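PDB 5OET: glutathione synthetase-like effector 30 (Gpa-GSS30-apo), which acts as an effector of a plant-parasitic nematode, apparently recruited from a housekeeping glutathione synthetase, the enzyme that joins gamma-glutamylcysteine to glycine using ATP. Local coordinates for residues Q45-Q50 against P465-D470; P198-L203 against S517-P522. All coordinates share one frame; numbering follows the deposited sequence.

Interaction 1. Residues Q45-Q50 against P465-D470; sequences QILLEQ and PTLNLD
Leu47, on helix 44-59, meets Leu467 of the short strand 466-467 in the closely packed half of this contact. CD2 of Leu467 lies 3.9 Å from Leu47 CB, and both Leu467 methyls touch Leu47 CD1, so the whole fork of the strand residue bears on the helix residue. With CG of Leu47 anti to its carbonyl carbon (chi1 -72°), CD1 is carried out to the leucine opposite. Leucine suits a place that is buried on the helix side and bounded by carbon, with His457 of strand 454-459 touching both leucines.

One helix position on, the packing thins to a single touch: Leu48 CD1 reaches Pro465 CD at 4.0 Å, the two side chains crossing at about a right angle. Here CG of Leu48 is anti to the backbone N (chi1 170°), which swings CD1 over to the proline. The rigid ring of Pro465 presents its CD methylene to the leucine methyl.

Away from this apolar patch, Asn468, at the corner of the chain, donates to Gln42. The side of the helix bearing Ile46 and Glu49 meets the second subunit, Glu49 by salt bridges with Arg280 and Arg290 of that subunit and Ile46 by packing on the same Arg280. The contact is a helix-on-strand packing, the helix laying its leucines against Pro465 and Leu467 on the short strand that runs beside strand 454-459.

Interaction 2. Residues P198-L203 against S517-P522; sequences PRFSRL and SVYDSP
Tyr519 packs on Phe200 where helix 196-210 lies against strand 517-524 of the large mixed sheet, an alpha/beta layer packing with an aromatic pair at its centre. Following the strand, Ser517 OG is hydrogen-bonded with Lys501 NZ, and Val518 rests its small apolar side chain on Pro88 and Ser90 of strand 83-90. Tyr519 makes the main contact. Its CB sits over one face of the Phe200 ring, 3.5 Å from the centroid, a CH-pi contact. The rings are nearly parallel (9°) but displaced, with centroids 5.0 Å apart, and Phe200 CE2 meets both CB and CG of Tyr519. CG of Phe200 lies anti to its carbonyl carbon (chi1 -82°), which sends the ring toward the strand. Phenylalanine suits this buried side, touched also by Leu63, Leu87 and Leu89; tyrosine suits a partly exposed place, its ring engaged by Lys501 in a cation-pi interaction. Asp520 points its CB away from the helix, and Ser94 and Ser502 satisfy OD2 of this buried carboxylate. Ser521, small enough to face the helix, hydrogen-bonds through OG with His204 ND1, just beyond segment 198-203. Its backbone N gives neighbouring Asp520 OD1 a bent bond, 2.6 Å and 136° at the hydrogen, on the carboxylate's anti side.

Overall arrangement
Interactions 1 and 2 lie on the same side of the chain's centre, with their own centres about 16 Å apart and nearest atoms about 7 Å apart, without touching. Along the sequence their segments alternate: 45-50, 198-203, 465-470, 517-522, so each pairs an earlier helix with a later strand. Strands 469-484 and 517-524 belong to one mixed sheet, bridged by strand 490-504, which pairs antiparallel with both. The helices meet too, since Trp57 of helix 44-59 touches Arg202 and Leu203. Early helices and the C-terminal strands are thereby gathered into one layered body, with interaction 1 nearer the second subunit and interaction 2 deeper within the chain.

Interaction 1. Residues Q45-Q50 against P465-D470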
loop_
_atom_site.group_PDB
_atom_site.type_symbol
_atom_site.label_atom_id
_atom_site.label_comp_id
_atom_site.label_asym_id
_atom_site.label_seq_id
_atom_site.Cartn_x
_atom_site.Cartn_y
_atom_site.Cartn_z
ATOM N N GLN A 45 17.104 9.856 -18.187
ATOM C CA GLN A 45 16.287 8.685 -18.525
ATOM C C GLN A 45 16.255 7.660 -17.391
ATOM O O GLN A 45 15.190 7.138 -17.053
ATOM C CB GLN A 45 16.787 8.040 -19.847
ATOM C CG GLN A 45 15.974 6.889 -20.421
ATOM C CD GLN A 45 14.471 7.134 -20.368
ATOM O OE1 GLN A 45 13.792 6.491 -19.582
ATOM N NE2 GLN A 45 13.951 8.086 -21.172
ATOM N N ILE A 46 17.400 7.405 -16.766
ATOM C CA ILE A 46 17.432 6.538 -15.591
ATOM C C ILE A 46 16.724 7.169 -14.379
ATOM O O ILE A 46 15.954 6.489 -13.693
ATOM C CB ILE A 46 18.865 6.133 -15.230
ATOM C CG1 ILE A 46 19.507 5.337 -16.394
ATOM C CG2 ILE A 46 18.903 5.297 -13.954
ATOM C CD1 ILE A 46 18.761 4.069 -16.803
ATOM N N LEU A 47 16.966 8.452 -14.117
ATOM C CA LEU A 47 16.258 9.138 -13.029
ATOM C C LEU A 47 14.745 9.127 -13.230
ATOM O O LEU A 47 13.999 8.934 -12.260
ATOM C CB LEU A 47 16.736 10.582 -12.853
ATOM C CG LEU A 47 18.131 10.718 -12.252
ATOM C CD1 LEU A 47 18.657 12.148 -12.360
ATOM C CD2 LEU A 47 18.138 10.255 -10.809
ATOM N N LEU A 48 14.304 9.331 -14.473
ATOM C CA LEU A 48 12.893 9.231 -14.806
ATOM C C LEU A 48 12.377 7.836 -14.475
ATOM O O LEU A 48 11.357 7.696 -13.803
ATOM C CB LEU A 48 12.631 9.575 -16.267
ATOM C CG LEU A 48 11.198 9.243 -16.733
ATOM C CD1 LEU A 48 10.153 10.018 -15.938
ATOM C CD2 LEU A 48 11.054 9.442 -18.218
ATOM N N GLU A 49 13.089 6.802 -14.925
ATOM C CA GLU A 49 12.667 5.408 -14.656
ATOM C C GLU A 49 12.651 5.085 -13.174
ATOM O O GLU A 49 11.798 4.341 -12.733
ATOM C CB GLU A 49 13.506 4.396 -15.427
ATOM C CG GLU A 49 13.186 4.413 -16.915
ATOM C CD GLU A 49 14.037 3.450 -17.760
ATOM O OE1 GLU A 49 14.701 3.902 -18.736
ATOM O OE2 GLU A 49 14.035 2.212 -17.479
ATOM N N GLN A 50 13.565 5.655 -12.405
ATOM C CA GLN A 50 13.553 5.458 -10.959
ATOM C C GLN A 50 12.441 6.244 -10.268
ATOM O O GLN A 50 11.933 5.811 -9.229
ATOM C CB GLN A 50 14.908 5.833 -10.370
ATOM C CG GLN A 50 16.019 4.866 -10.755
ATOM C CD GLN A 50 17.396 5.272 -10.257
ATOM O OE1 GLN A 50 18.342 4.510 -10.386
ATOM N NE2 GLN A 50 17.522 6.473 -9.702
ATOM N N PRO A 465 9.489 14.532 -13.053
ATOM C CA PRO A 465 10.200 14.816 -11.812
ATOM C C PRO A 465 11.167 15.985 -11.989
ATOM O O PRO A 465 11.736 16.170 -13.067
ATOM C CB PRO A 465 10.956 13.514 -11.539
ATOM C CG PRO A 465 11.207 12.963 -12.887
ATOM C CD PRO A 465 10.014 13.328 -13.722
ATOM N N THR A 466 11.329 16.749 -10.922
ATOM C CA THR A 466 12.208 17.909 -10.888
ATOM C C THR A 466 13.589 17.498 -10.348
ATOM O O THR A 466 13.728 17.182 -9.153
ATOM C CB THR A 466 11.601 18.992 -9.975
ATOM O OG1 THR A 466 10.176 18.976 -10.118
ATOM C CG2 THR A 466 12.115 20.356 -10.355
ATOM N N LEU A 467 14.590 17.502 -11.229
ATOM C CA LEU A 467 15.915 16.972 -10.923
ATOM C C LEU A 467 16.885 18.059 -10.452
ATOM O O LEU A 467 16.899 19.174 -10.965
ATOM C CB LEU A 467 16.498 16.285 -12.164
ATOM C CG LEU A 467 15.663 15.268 -12.949
ATOM C CD1 LEU A 467 16.425 14.816 -14.189
ATOM C CD2 LEU A 467 15.257 14.074 -12.101
ATOM N N ASN A 468 17.685 17.720 -9.459
ATOM C CA ASN A 468 18.751 18.576 -8.939
ATOM C C ASN A 468 18.252 19.917 -8.365
ATOM O O ASN A 468 18.850 20.938 -8.583
ATOM C CB ASN A 468 19.849 18.781 -9.991
ATOM C CG ASN A 468 20.496 17.483 -10.418
ATOM O OD1 ASN A 468 20.394 17.082 -11.580
ATOM N ND2 ASN A 468 21.171 16.818 -9.482
ATOM N N LEU A 469 17.148 19.888 -7.631
ATOM C CA LEU A 469 16.676 21.058 -6.900
ATOM C C LEU A 469 17.516 21.300 -5.662
ATOM O O LEU A 469 17.940 20.342 -5.013
ATOM C CB LEU A 469 15.246 20.837 -6.414
ATOM C CG LEU A 469 14.169 20.999 -7.465
ATOM C CD1 LEU A 469 12.886 20.365 -6.956
ATOM C CD2 LEU A 469 13.989 22.473 -7.827
ATOM N N ASP A 470 17.710 22.570 -5.313
ATOM C CA ASP A 470 18.087 22.934 -3.945
ATOM C C ASP A 470 16.883 22.736 -3.045
ATOM O O ASP A 470 15.806 23.201 -3.372
ATOM C CB ASP A 470 18.520 24.397 -3.872
ATOM C CG ASP A 470 19.763 24.681 -4.694
ATOM O OD1 ASP A 470 20.170 23.798 -5.494
ATOM O OD2 ASP A 470 20.314 25.800 -4.532
#

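Interaction 2. Residues P198-L203 against S517-P522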
loop_
_atom_site.group_PDB
_atom_site.type_symbol
_atom_site.label_atom_id
_atom_site.label_comp_id
_atom_site.label_asym_id
_atom_site.label_seq_id
_atom_site.Cartn_x
_atom_site.Cartn_y
_atom_site.Cartn_z
ATOM N N PRO A 198 7.076 5.246 8.519
ATOM C CA PRO A 198 7.818 3.976 8.332
ATOM C C PRO A 198 7.881 3.487 6.877
ATOM O O PRO A 198 8.792 2.741 6.519
ATOM C CB PRO A 198 7.004 2.980 9.175
ATOM C CG PRO A 198 5.629 3.558 9.155
ATOM C CD PRO A 198 5.840 5.030 9.285
ATOM N N ARG A 199 6.901 3.884 6.072
ATOM C CA ARG A 199 6.841 3.508 4.673
ATOM C C ARG A 199 7.810 4.294 3.787
ATOM O O ARG A 199 8.403 3.710 2.886
ATOM C CB ARG A 199 5.414 3.644 4.144
ATOM C CG ARG A 199 4.478 2.575 4.668
ATOM C CD ARG A 199 3.033 3.047 4.631
ATOM N NE ARG A 199 2.190 1.901 4.928
ATOM C CZ ARG A 199 1.862 1.477 6.150
ATOM N NH1 ARG A 199 2.255 2.131 7.261
ATOM N NH2 ARG A 199 1.114 0.380 6.261
ATOM N N PHE A 200 7.954 5.594 4.019
ATOM C CA PHE A 200 8.955 6.381 3.292
ATOM C C PHE A 200 10.347 5.908 3.655
ATOM O O PHE A 200 11.231 5.802 2.798
ATOM C CB PHE A 200 8.812 7.895 3.539
ATOM C CG PHE A 200 7.766 8.529 2.686
ATOM C CD1 PHE A 200 7.893 8.507 1.303
ATOM C CD2 PHE A 200 6.621 9.115 3.249
ATOM C CE1 PHE A 200 6.913 9.057 0.490
ATOM C CE2 PHE A 200 5.637 9.662 2.430
ATOM C CZ PHE A 200 5.787 9.627 1.046
ATOM N N SER A 201 10.531 5.617 4.927
ATOM C CA SER A 201 11.770 5.054 5.441
ATOM C C SER A 201 12.131 3.805 4.639
ATOM O O SER A 201 13.236 3.709 4.128
ATOM C CB SER A 201 11.603 4.755 6.937
ATOM O OG SER A 201 12.792 4.358 7.556
ATOM N N ARG A 202 11.181 2.890 4.479
ATOM C CA ARG A 202 11.380 1.684 3.654
ATOM C C ARG A 202 11.588 1.989 2.168
ATOM O O ARG A 202 12.386 1.310 1.504
ATOM C CB ARG A 202 10.218 0.667 3.816
ATOM C CG ARG A 202 10.259 -0.118 5.137
ATOM C CD ARG A 202 9.354 -1.350 5.143
ATOM N NE ARG A 202 7.942 -0.968 4.953
ATOM C CZ ARG A 202 7.077 -1.513 4.092
ATOM N NH1 ARG A 202 7.419 -2.565 3.316
ATOM N NH2 ARG A 202 5.823 -1.019 4.034
ATOM N N LEU A 203 10.852 2.972 1.650
ATOM C CA LEU A 203 10.983 3.371 0.246
ATOM C C LEU A 203 12.415 3.752 -0.076
ATOM O O LEU A 203 12.986 3.267 -1.042
ATOM C CB LEU A 203 10.065 4.551 -0.106
ATOM C CG LEU A 203 10.143 5.068 -1.554
ATOM C CD1 LEU A 203 10.094 3.933 -2.573
ATOM C CD2 LEU A 203 9.040 6.078 -1.809
ATOM N N SER A 517 5.898 21.265 -0.239
ATOM C CA SER A 517 6.901 20.434 0.397
ATOM C C SER A 517 6.727 18.960 0.020
ATOM O O SER A 517 5.796 18.602 -0.698
ATOM C CB SER A 517 6.832 20.605 1.903
ATOM O OG SER A 517 5.930 19.675 2.456
ATOM N N VAL A 518 7.623 18.119 0.526
ATOM C CA VAL A 518 7.813 16.777 0.011
ATOM C C VAL A 518 8.267 15.863 1.156
ATOM O O VAL A 518 9.022 16.268 2.007
ATOM C CB VAL A 518 8.827 16.853 -1.164
ATOM C CG1 VAL A 518 9.886 15.759 -1.136
ATOM C CG2 VAL A 518 8.104 16.849 -2.488
ATOM N N TYR A 519 7.808 14.627 1.186
ATOM C CA TYR A 519 8.252 13.719 2.226
ATOM C C TYR A 519 9.626 13.251 1.881
ATOM O O TYR A 519 9.951 13.059 0.732
ATOM C CB TYR A 519 7.318 12.529 2.369
ATOM C CG TYR A 519 6.032 12.934 2.987
ATOM C CD1 TYR A 519 5.884 12.994 4.385
ATOM C CD2 TYR A 519 4.952 13.309 2.180
ATOM C CE1 TYR A 519 4.684 13.399 4.953
ATOM C CE2 TYR A 519 3.756 13.717 2.733
ATOM C CZ TYR A 519 3.634 13.765 4.116
ATOM O OH TYR A 519 2.443 14.182 4.598
ATOM N N ASP A 520 10.426 13.041 2.897
ATOM C CA ASP A 520 11.817 12.732 2.707
ATOM C C ASP A 520 12.224 11.804 3.844
ATOM O O ASP A 520 11.415 11.502 4.700
ATOM C CB ASP A 520 12.608 14.046 2.731
ATOM C CG ASP A 520 13.943 13.950 2.023
ATOM O OD1 ASP A 520 14.509 12.829 1.951
ATOM O OD2 ASP A 520 14.439 14.998 1.533
ATOM N N SER A 521 13.452 11.331 3.839
ATOM C CA SER A 521 14.001 10.651 5.005
ATOM C C SER A 521 15.524 10.902 5.087
ATOM O O SER A 521 16.173 11.114 4.071
ATOM C CB SER A 521 13.657 9.153 4.971
ATOM O OG SER A 521 14.468 8.466 4.047
ATOM N N PRO A 522 16.086 10.903 6.301
ATOM C CA PRO A 522 17.458 11.342 6.432
ATOM C C PRO A 522 18.439 10.258 6.024
ATOM O O PRO A 522 18.167 9.073 6.247
ATOM C CB PRO A 522 17.579 11.634 7.925
ATOM C CG PRO A 522 16.683 10.626 8.539
ATOM C CD PRO A 522 15.545 10.436 7.582
#